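Local atomic coordinates of hypothetical protein PA3967 (PDB entry 1TU9), a protein that binds heme b in a globin fold and, as other members of that family do, probably binds oxygen, though its physiological role is not established. Residues L31-Q36 against Y91-D96; D25-F30 against H51-G56. All blocks are in the same frame, centred on the assembly; numbering follows the deposited sequence.

Contact 1: L31-Q36 against Y91-D96; sequences LASSPQ and YDLWLD. With HEM (protoporphyrin IX containing Fe), chain B; PPI (propanoic acid), chain C.
Ser33 and Leu93 bring the two backbones closest, their CA atoms 6.6 Å apart, where the turn between helix 22-32 and helix 35-40 passes the helical residues 91-96. Two serines of the turn meet one leucine of the helix. Leu93 has CG anti to its carbonyl carbon (chi1 -59°), which sends the branch out from the helix to the turn. Leu93 CB lies 3.6 Å from Ser33 OG, and Leu93 CD1 sits 3.7 Å from Ser34 CB, with Ser33 OG about equally near. These touches are van der Waals only; the hydroxyls are engaged on their own side. Ser33 OG is hydrogen-bonded to Phe30 O, three residues back, while Ser34, the N-cap of helix 35-40, accepts from Gln36 N at 3.0 Å through its OG. Ser34 thus uses OG for the cap and CB for the leucine.

One residue on, Trp94 starts away from the turn, and its indole lies in the heme pocket: HEM CAB, the root of a vinyl group, lies 3.3 Å above the indole plane, over its centre, and PPI C3 meets the NE1 edge. Tyr91 takes HEM CMC over one face. Helix 90-105 thus lies between the turn and helix 111-130, where Tyr91 packs on Ile125 and Ile128 and Asp96 forms a salt bridge with Arg118.

Contact 2: D25-F30 against H51-G56; sequences DFYRHF and HLLRAG. With PPI (propanoic acid), chain C; HEM (protoporphyrin IX containing Fe), chain B.
Leu53 packs its methyl CD2 against both Phe26 and Tyr27 on the distal side of a globin heme pocket, where helix 46-64 faces helix 22-32. Its chi1 of -177° sets CG anti to the backbone N, and chi2 of 64° turns CD2 to the two rings. Leu53 CD2 lies 3.3 Å from Phe26 CD2, the side chains crossing at about a right angle, and 3.6 Å from Tyr27 CE1. The Tyr27 side chain comes from the opposite direction, and Tyr27 OH reaches past to 3.4 Å from Leu53 CB. Phe26 CD2 in turn sits 3.6 Å above the centre of the Tyr27 ring, so phenylalanine and leucine together probably restrict how that ring can turn.

Beyond them lies the propanoic acid, coordinated to the heme iron through O1. PPI C3, its tail methyl, is 3.6 Å from both Phe26 CE2 and Phe30 CE2, while Leu53 CD1 adds a looser contact. The other carboxyl oxygen, O2, lies at the Tyr27 edge, near the ring plane, and Gln49 NE2 hydrogen-bonds the ligand. Trp94 meets Phe26 and Phe30 edge-to-face. The hydrogen bond from Tyr27 OH to PPI O2 is modelled very short, at 2.3 Å, so its length is doubtful.

Both contacts start from helix 22-32, one at its body and the other around Ser33 and Ser34. Contact 2 is core: all three touching residues are buried, and the same aromatic and leucine side chains line the ligand pocket. Contact 1 lies at the surface, where the hydroxyl of Ser33 and the CB of Ser34 rest against one leucine, both hydroxyls bonding to backbone close by in the chain. Its link to the pocket comes from the other side of helix 90-105: Trp94 packs its NE1 against Leu53 CD1, its CA against Phe30 CE1 and its backbone O against Phe26 CE1. Heme and propanoic acid are touched from both, but contact 2 supplies a hydrogen bond to the acid, from Tyr27.

Contact 1: L31-Q36 against Y91-D96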
loop_
_atom_site.group_PDB
_atom_site.type_symbol
_atom_site.label_atom_id
_atom_site.label_comp_id
_atom_site.label_asym_id
_atom_site.label_seq_id
_atom_site.Cartn_x
_atom_site.Cartn_y
_atom_site.Cartn_z
ATOM N N LEU A 31 -8.033 6.543 -6.104
ATOM C CA LEU A 31 -8.319 7.285 -7.333
ATOM C C LEU A 31 -8.996 8.620 -7.035
ATOM O O LEU A 31 -8.700 9.627 -7.677
ATOM C CB LEU A 31 -9.208 6.466 -8.265
ATOM C CG LEU A 31 -8.583 5.218 -8.855
ATOM C CD1 LEU A 31 -9.645 4.294 -9.454
ATOM C CD2 LEU A 31 -7.602 5.633 -9.876
ATOM N N ALA A 32 -9.902 8.639 -6.057
ATOM C CA ALA A 32 -10.647 9.853 -5.734
ATOM C C ALA A 32 -9.757 10.933 -5.136
ATOM O O ALA A 32 -10.100 12.115 -5.185
ATOM C CB ALA A 32 -11.771 9.526 -4.778
ATOM N N SER A 33 -8.621 10.538 -4.571
ATOM C CA SER A 33 -7.782 11.459 -3.815
ATOM C C SER A 33 -7.057 12.515 -4.649
ATOM O O SER A 33 -6.707 13.561 -4.123
ATOM C CB SER A 33 -6.768 10.685 -2.971
ATOM O OG SER A 33 -5.741 10.121 -3.749
ATOM N N SER A 34 -6.850 12.270 -5.938
ATOM C CA SER A 34 -6.116 13.211 -6.776
ATOM C C SER A 34 -6.258 12.881 -8.243
ATOM O O SER A 34 -6.209 11.702 -8.619
ATOM C CB SER A 34 -4.629 13.186 -6.426
ATOM O OG SER A 34 -3.872 13.916 -7.384
ATOM N N PRO A 35 -6.358 13.907 -9.097
ATOM C CA PRO A 35 -6.332 13.662 -10.540
ATOM C C PRO A 35 -5.029 13.019 -10.988
ATOM O O PRO A 35 -5.020 12.347 -12.009
ATOM C CB PRO A 35 -6.457 15.069 -11.143
ATOM C CG PRO A 35 -6.004 15.971 -10.104
ATOM C CD PRO A 35 -6.448 15.357 -8.805
ATOM N N GLN A 36 -3.938 13.214 -10.256
ATOM C CA GLN A 36 -2.681 12.574 -10.614
ATOM C C GLN A 36 -2.769 11.055 -10.530
ATOM O O GLN A 36 -2.160 10.350 -11.333
ATOM C CB GLN A 36 -1.549 13.047 -9.715
ATOM C CG GLN A 36 -1.172 14.509 -9.888
ATOM C CD GLN A 36 -0.036 14.915 -8.977
ATOM O OE1 GLN A 36 1.025 14.295 -8.979
ATOM N NE2 GLN A 36 -0.263 15.950 -8.176
ATOM N N TYR A 91 2.563 8.712 -2.213
ATOM C CA TYR A 91 2.491 7.620 -1.236
ATOM C C TYR A 91 1.683 8.002 -0.005
ATOM O O TYR A 91 1.095 7.134 0.644
ATOM C CB TYR A 91 3.889 7.119 -0.842
ATOM C CG TYR A 91 4.582 6.477 -1.995
ATOM C CD1 TYR A 91 5.354 7.229 -2.858
ATOM C CD2 TYR A 91 4.420 5.135 -2.269
ATOM C CE1 TYR A 91 5.965 6.657 -3.949
ATOM C CE2 TYR A 91 5.020 4.544 -3.350
ATOM C CZ TYR A 91 5.789 5.313 -4.207
ATOM O OH TYR A 91 6.383 4.727 -5.301
ATOM N N ASP A 92 1.628 9.281 0.330
ATOM C CA ASP A 92 0.807 9.706 1.456
ATOM C C ASP A 92 -0.663 9.475 1.122
ATOM O O ASP A 92 -1.457 9.099 1.986
ATOM C CB ASP A 92 1.057 11.184 1.782
ATOM C CG ASP A 92 2.528 11.495 2.041
ATOM O OD1 ASP A 92 3.317 10.576 2.334
ATOM O OD2 ASP A 92 2.979 12.655 1.977
ATOM N N LEU A 93 -1.035 9.709 -0.132
ATOM C CA LEU A 93 -2.401 9.449 -0.589
ATOM C C LEU A 93 -2.713 7.961 -0.626
ATOM O O LEU A 93 -3.827 7.545 -0.280
ATOM C CB LEU A 93 -2.631 10.076 -1.961
ATOM C CG LEU A 93 -2.430 11.588 -2.067
ATOM C CD1 LEU A 93 -2.630 12.026 -3.503
ATOM C CD2 LEU A 93 -3.352 12.341 -1.123
ATOM N N TRP A 94 -1.734 7.156 -1.018
ATOM C CA TRP A 94 -1.865 5.703 -0.999
ATOM C C TRP A 94 -2.133 5.221 0.424
ATOM O O TRP A 94 -3.056 4.444 0.678
ATOM C CB TRP A 94 -0.574 5.095 -1.558
ATOM C CG TRP A 94 -0.556 3.600 -1.694
ATOM C CD1 TRP A 94 -0.847 2.874 -2.811
ATOM C CD2 TRP A 94 -0.188 2.635 -0.694
ATOM N NE1 TRP A 94 -0.715 1.530 -2.559
ATOM C CE2 TRP A 94 -0.319 1.356 -1.261
ATOM C CE3 TRP A 94 0.216 2.722 0.640
ATOM C CZ2 TRP A 94 -0.048 0.186 -0.555
ATOM C CZ3 TRP A 94 0.491 1.554 1.337
ATOM C CH2 TRP A 94 0.362 0.309 0.740
ATOM N N LEU A 95 -1.352 5.718 1.368
ATOM C CA LEU A 95 -1.484 5.273 2.744
ATOM C C LEU A 95 -2.804 5.740 3.341
ATOM O O LEU A 95 -3.470 4.985 4.053
ATOM C CB LEU A 95 -0.283 5.728 3.583
ATOM C CG LEU A 95 -0.230 5.170 5.008
ATOM C CD1 LEU A 95 -0.248 3.645 5.014
ATOM C CD2 LEU A 95 1.041 5.692 5.664
ATOM N N ASP A 96 -3.212 6.965 3.051
ATOM C CA ASP A 96 -4.504 7.440 3.534
ATOM C C ASP A 96 -5.651 6.563 3.008
ATOM O O ASP A 96 -6.580 6.245 3.739
ATOM C CB ASP A 96 -4.785 8.881 3.105
ATOM C CG ASP A 96 -3.913 9.902 3.780
ATOM O OD1 ASP A 96 -3.303 9.617 4.819
ATOM O OD2 ASP A 96 -3.828 11.052 3.305
HETATM C CHA HEM B . 2.275 -1.010 -10.517
HETATM C CHB HEM B . 2.688 -1.942 -5.682
HETATM C CHC HEM B . 2.461 2.723 -4.840
HETATM C CHD HEM B . 1.144 3.588 -9.399
HETATM C C1A HEM B . 2.489 -1.635 -9.284
HETATM C C2A HEM B . 2.803 -3.044 -9.078
HETATM C C3A HEM B . 2.903 -3.303 -7.773
HETATM C C4A HEM B . 2.664 -2.077 -7.051
HETATM C CMA HEM B . 3.228 -4.677 -7.141
HETATM C CAA HEM B . 3.001 -4.063 -10.204
HETATM C CBA HEM B . 4.489 -4.429 -10.288
HETATM C CGA HEM B . 5.412 -3.228 -10.220
HETATM O O1A HEM B . 5.412 -2.411 -11.171
HETATM O O2A HEM B . 6.171 -3.075 -9.224
HETATM C C1B HEM B . 2.695 -0.763 -5.000
HETATM C C2B HEM B . 2.855 -0.539 -3.570
HETATM C C3B HEM B . 2.801 0.769 -3.335
HETATM C C4B HEM B . 2.586 1.393 -4.642
HETATM C CMB HEM B . 3.034 -1.653 -2.511
HETATM C CAB HEM B . 2.894 1.500 -1.968
HETATM C CBB HEM B . 3.764 1.142 -1.018
HETATM C C1C HEM B . 2.009 3.325 -5.989
HETATM C C2C HEM B . 1.578 4.685 -6.036
HETATM C C3C HEM B . 1.181 4.938 -7.277
HETATM C C4C HEM B . 1.376 3.740 -8.057
HETATM C CMC HEM B . 1.592 5.625 -4.828
HETATM C CAC HEM B . 0.656 6.296 -7.755
HETATM C CBC HEM B . -0.258 6.409 -8.706
HETATM C C1D HEM B . 1.347 2.462 -10.138
HETATM C C2D HEM B . 1.094 2.386 -11.542
HETATM C C3D HEM B . 1.428 0.968 -11.929
HETATM C C4D HEM B . 1.848 0.303 -10.707
HETATM C CMD HEM B . 0.585 3.510 -12.448
HETATM C CAD HEM B . 1.265 0.418 -13.351
HETATM C CBD HEM B . -0.230 0.174 -13.619
HETATM C CGD HEM B . -0.469 -0.270 -15.051
HETATM O O1D HEM B . -0.295 0.568 -15.973
HETATM O O2D HEM B . -0.821 -1.459 -15.286
HETATM N NA HEM B . 2.416 -1.101 -8.015
HETATM N NB HEM B . 2.543 0.445 -5.635
HETATM N NC HEM B . 1.877 2.752 -7.234
HETATM N ND HEM B . 1.789 1.236 -9.682
HETATM FE FE HEM B . 2.215 0.780 -7.745
HETATM C C1 PPI C . -0.533 0.327 -7.262
HETATM C C2 PPI C . -0.543 1.081 -5.985
HETATM C C3 PPI C . -1.931 1.068 -5.499
HETATM O O1 PPI C . 0.452 0.196 -7.916
HETATM O O2 PPI C . -1.677 -0.206 -7.724
#

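Contact 2: D25-F30 against H51-G56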
loop_
_atom_site.group_PDB
_atom_site.type_symbol
_atom_site.label_atom_id
_atom_site.label_comp_id
_atom_site.label_asym_id
_atom_site.label_seq_id
_atom_site.Cartn_x
_atom_site.Cartn_y
_atom_site.Cartn_z
ATOM N N ASP A 25 -12.668 -0.860 -2.572
ATOM C CA ASP A 25 -12.762 0.370 -1.805
ATOM C C ASP A 25 -11.415 1.095 -1.743
ATOM O O ASP A 25 -11.372 2.312 -1.882
ATOM C CB ASP A 25 -13.300 0.112 -0.395
ATOM C CG ASP A 25 -14.761 -0.203 -0.378
ATOM O OD1 ASP A 25 -15.452 0.059 -1.385
ATOM O OD2 ASP A 25 -15.294 -0.671 0.638
ATOM N N PHE A 26 -10.326 0.358 -1.560
ATOM C CA PHE A 26 -9.007 0.971 -1.585
ATOM C C PHE A 26 -8.838 1.803 -2.862
ATOM O O PHE A 26 -8.493 2.984 -2.799
ATOM C CB PHE A 26 -7.876 -0.054 -1.525
ATOM C CG PHE A 26 -6.555 0.586 -1.787
ATOM C CD1 PHE A 26 -5.954 1.368 -0.817
ATOM C CD2 PHE A 26 -5.997 0.559 -3.050
ATOM C CE1 PHE A 26 -4.773 2.049 -1.088
ATOM C CE2 PHE A 26 -4.830 1.229 -3.326
ATOM C CZ PHE A 26 -4.215 1.978 -2.340
ATOM N N TYR A 27 -9.051 1.192 -4.027
ATOM C CA TYR A 27 -8.820 1.923 -5.276
ATOM C C TYR A 27 -9.817 3.044 -5.480
ATOM O O TYR A 27 -9.450 4.086 -6.002
ATOM C CB TYR A 27 -8.726 0.999 -6.514
ATOM C CG TYR A 27 -7.341 0.408 -6.624
ATOM C CD1 TYR A 27 -7.100 -0.915 -6.272
ATOM C CD2 TYR A 27 -6.256 1.189 -7.002
ATOM C CE1 TYR A 27 -5.828 -1.446 -6.317
ATOM C CE2 TYR A 27 -4.975 0.658 -7.049
ATOM C CZ TYR A 27 -4.772 -0.665 -6.702
ATOM O OH TYR A 27 -3.512 -1.210 -6.716
ATOM N N ARG A 28 -11.059 2.873 -5.036
ATOM C CA ARG A 28 -12.010 3.964 -5.134
ATOM C C ARG A 28 -11.481 5.174 -4.351
ATOM O O ARG A 28 -11.495 6.299 -4.832
ATOM C CB ARG A 28 -13.395 3.546 -4.637
ATOM C CG ARG A 28 -14.411 4.663 -4.659
ATOM C CD ARG A 28 -15.829 4.195 -4.432
ATOM N NE ARG A 28 -15.978 3.329 -3.263
ATOM C CZ ARG A 28 -16.160 3.751 -2.019
ATOM N NH1 ARG A 28 -16.160 5.041 -1.732
ATOM N NH2 ARG A 28 -16.342 2.876 -1.049
ATOM N N HIS A 29 -11.008 4.932 -3.132
ATOM C CA HIS A 29 -10.507 6.035 -2.318
ATOM C C HIS A 29 -9.225 6.642 -2.913
ATOM O O HIS A 29 -9.044 7.853 -2.926
ATOM C CB HIS A 29 -10.190 5.580 -0.902
ATOM C CG HIS A 29 -11.348 4.980 -0.176
ATOM N ND1 HIS A 29 -12.621 5.499 -0.222
ATOM C CD2 HIS A 29 -11.403 3.929 0.671
ATOM C CE1 HIS A 29 -13.415 4.776 0.555
ATOM N NE2 HIS A 29 -12.702 3.811 1.097
ATOM N N PHE A 30 -8.334 5.776 -3.372
ATOM C CA PHE A 30 -7.044 6.203 -3.900
ATOM C C PHE A 30 -7.234 7.042 -5.175
ATOM O O PHE A 30 -6.688 8.140 -5.296
ATOM C CB PHE A 30 -6.197 4.955 -4.152
ATOM C CG PHE A 30 -4.746 5.223 -4.523
ATOM C CD1 PHE A 30 -4.019 6.273 -3.986
ATOM C CD2 PHE A 30 -4.097 4.345 -5.361
ATOM C CE1 PHE A 30 -2.666 6.462 -4.330
ATOM C CE2 PHE A 30 -2.756 4.522 -5.689
ATOM C CZ PHE A 30 -2.052 5.577 -5.159
ATOM N N HIS A 51 -5.082 -7.699 -7.547
ATOM C CA HIS A 51 -4.287 -8.865 -7.206
ATOM C C HIS A 51 -2.831 -8.491 -6.965
ATOM O O HIS A 51 -2.204 -8.951 -6.009
ATOM C CB HIS A 51 -4.416 -9.927 -8.290
ATOM C CG HIS A 51 -5.787 -10.521 -8.375
ATOM N ND1 HIS A 51 -6.231 -11.489 -7.506
ATOM C CD2 HIS A 51 -6.821 -10.258 -9.207
ATOM C CE1 HIS A 51 -7.473 -11.817 -7.812
ATOM N NE2 HIS A 51 -7.856 -11.086 -8.843
ATOM N N LEU A 52 -2.300 -7.610 -7.804
ATOM C CA LEU A 52 -0.938 -7.153 -7.624
ATOM C C LEU A 52 -0.777 -6.416 -6.308
ATOM O O LEU A 52 0.209 -6.619 -5.600
ATOM C CB LEU A 52 -0.508 -6.268 -8.791
ATOM C CG LEU A 52 -0.370 -6.998 -10.131
ATOM C CD1 LEU A 52 -0.090 -6.000 -11.266
ATOM C CD2 LEU A 52 0.723 -8.043 -10.069
ATOM N N LEU A 53 -1.729 -5.567 -5.961
ATOM C CA LEU A 53 -1.638 -4.833 -4.706
ATOM C C LEU A 53 -1.706 -5.749 -3.497
ATOM O O LEU A 53 -1.004 -5.535 -2.518
ATOM C CB LEU A 53 -2.749 -3.797 -4.617
ATOM C CG LEU A 53 -2.704 -2.924 -3.357
ATOM C CD1 LEU A 53 -1.443 -2.084 -3.340
ATOM C CD2 LEU A 53 -3.939 -2.053 -3.286
ATOM N N ARG A 54 -2.543 -6.772 -3.560
ATOM C CA ARG A 54 -2.651 -7.716 -2.455
ATOM C C ARG A 54 -1.282 -8.319 -2.170
ATOM O O ARG A 54 -0.864 -8.419 -1.015
ATOM C CB ARG A 54 -3.689 -8.785 -2.776
ATOM C CG ARG A 54 -3.863 -9.825 -1.693
ATOM C CD ARG A 54 -5.068 -10.683 -1.961
ATOM N NE ARG A 54 -5.114 -11.811 -1.043
ATOM C CZ ARG A 54 -6.165 -12.614 -0.891
ATOM N NH1 ARG A 54 -7.294 -12.392 -1.547
ATOM N NH2 ARG A 54 -6.094 -13.629 -0.038
ATOM N N ALA A 55 -0.580 -8.718 -3.221
ATOM C CA ALA A 55 0.748 -9.294 -3.099
ATOM C C ALA A 55 1.773 -8.235 -2.695
ATOM O O ALA A 55 2.699 -8.539 -1.949
ATOM C CB ALA A 55 1.147 -9.961 -4.412
ATOM N N GLY A 56 1.618 -7.001 -3.177
ATOM C CA GLY A 56 2.535 -5.921 -2.847
ATOM C C GLY A 56 2.500 -5.550 -1.376
ATOM O O GLY A 56 3.540 -5.338 -0.748
HETATM C C1 PPI C . -0.533 0.327 -7.262
HETATM C C2 PPI C . -0.543 1.081 -5.985
HETATM C C3 PPI C . -1.931 1.068 -5.499
HETATM O O1 PPI C . 0.452 0.196 -7.916
HETATM O O2 PPI C . -1.677 -0.206 -7.724
HETATM C CHA HEM B . 2.275 -1.010 -10.517
HETATM C CHB HEM B . 2.688 -1.942 -5.682
HETATM C CHC HEM B . 2.461 2.723 -4.840
HETATM C CHD HEM B . 1.144 3.588 -9.399
HETATM C C1A HEM B . 2.489 -1.635 -9.284
HETATM C C2A HEM B . 2.803 -3.044 -9.078
HETATM C C3A HEM B . 2.903 -3.303 -7.773
HETATM C C4A HEM B . 2.664 -2.077 -7.051
HETATM C CMA HEM B . 3.228 -4.677 -7.141
HETATM C CAA HEM B . 3.001 -4.063 -10.204
HETATM C CBA HEM B . 4.489 -4.429 -10.288
HETATM C CGA HEM B . 5.412 -3.228 -10.220
HETATM O O1A HEM B . 5.412 -2.411 -11.171
HETATM O O2A HEM B . 6.171 -3.075 -9.224
HETATM C C1B HEM B . 2.695 -0.763 -5.000
HETATM C C2B HEM B . 2.855 -0.539 -3.570
HETATM C C3B HEM B . 2.801 0.769 -3.335
HETATM C C4B HEM B . 2.586 1.393 -4.642
HETATM C CMB HEM B . 3.034 -1.653 -2.511
HETATM C CAB HEM B . 2.894 1.500 -1.968
HETATM C CBB HEM B . 3.764 1.142 -1.018
HETATM C C1C HEM B . 2.009 3.325 -5.989
HETATM C C2C HEM B . 1.578 4.685 -6.036
HETATM C C3C HEM B . 1.181 4.938 -7.277
HETATM C C4C HEM B . 1.376 3.740 -8.057
HETATM C CMC HEM B . 1.592 5.625 -4.828
HETATM C CAC HEM B . 0.656 6.296 -7.755
HETATM C CBC HEM B . -0.258 6.409 -8.706
HETATM C C1D HEM B . 1.347 2.462 -10.138
HETATM C C2D HEM B . 1.094 2.386 -11.542
HETATM C C3D HEM B . 1.428 0.968 -11.929
HETATM C C4D HEM B . 1.848 0.303 -10.707
HETATM C CMD HEM B . 0.585 3.510 -12.448
HETATM C CAD HEM B . 1.265 0.418 -13.351
HETATM C CBD HEM B . -0.230 0.174 -13.619
HETATM C CGD HEM B . -0.469 -0.270 -15.051
HETATM O O1D HEM B . -0.295 0.568 -15.973
HETATM O O2D HEM B . -0.821 -1.459 -15.286
HETATM N NA HEM B . 2.416 -1.101 -8.015
HETATM N NB HEM B . 2.543 0.445 -5.635
HETATM N NC HEM B . 1.877 2.752 -7.234
HETATM N ND HEM B . 1.789 1.236 -9.682
HETATM FE FE HEM B . 2.215 0.780 -7.745
#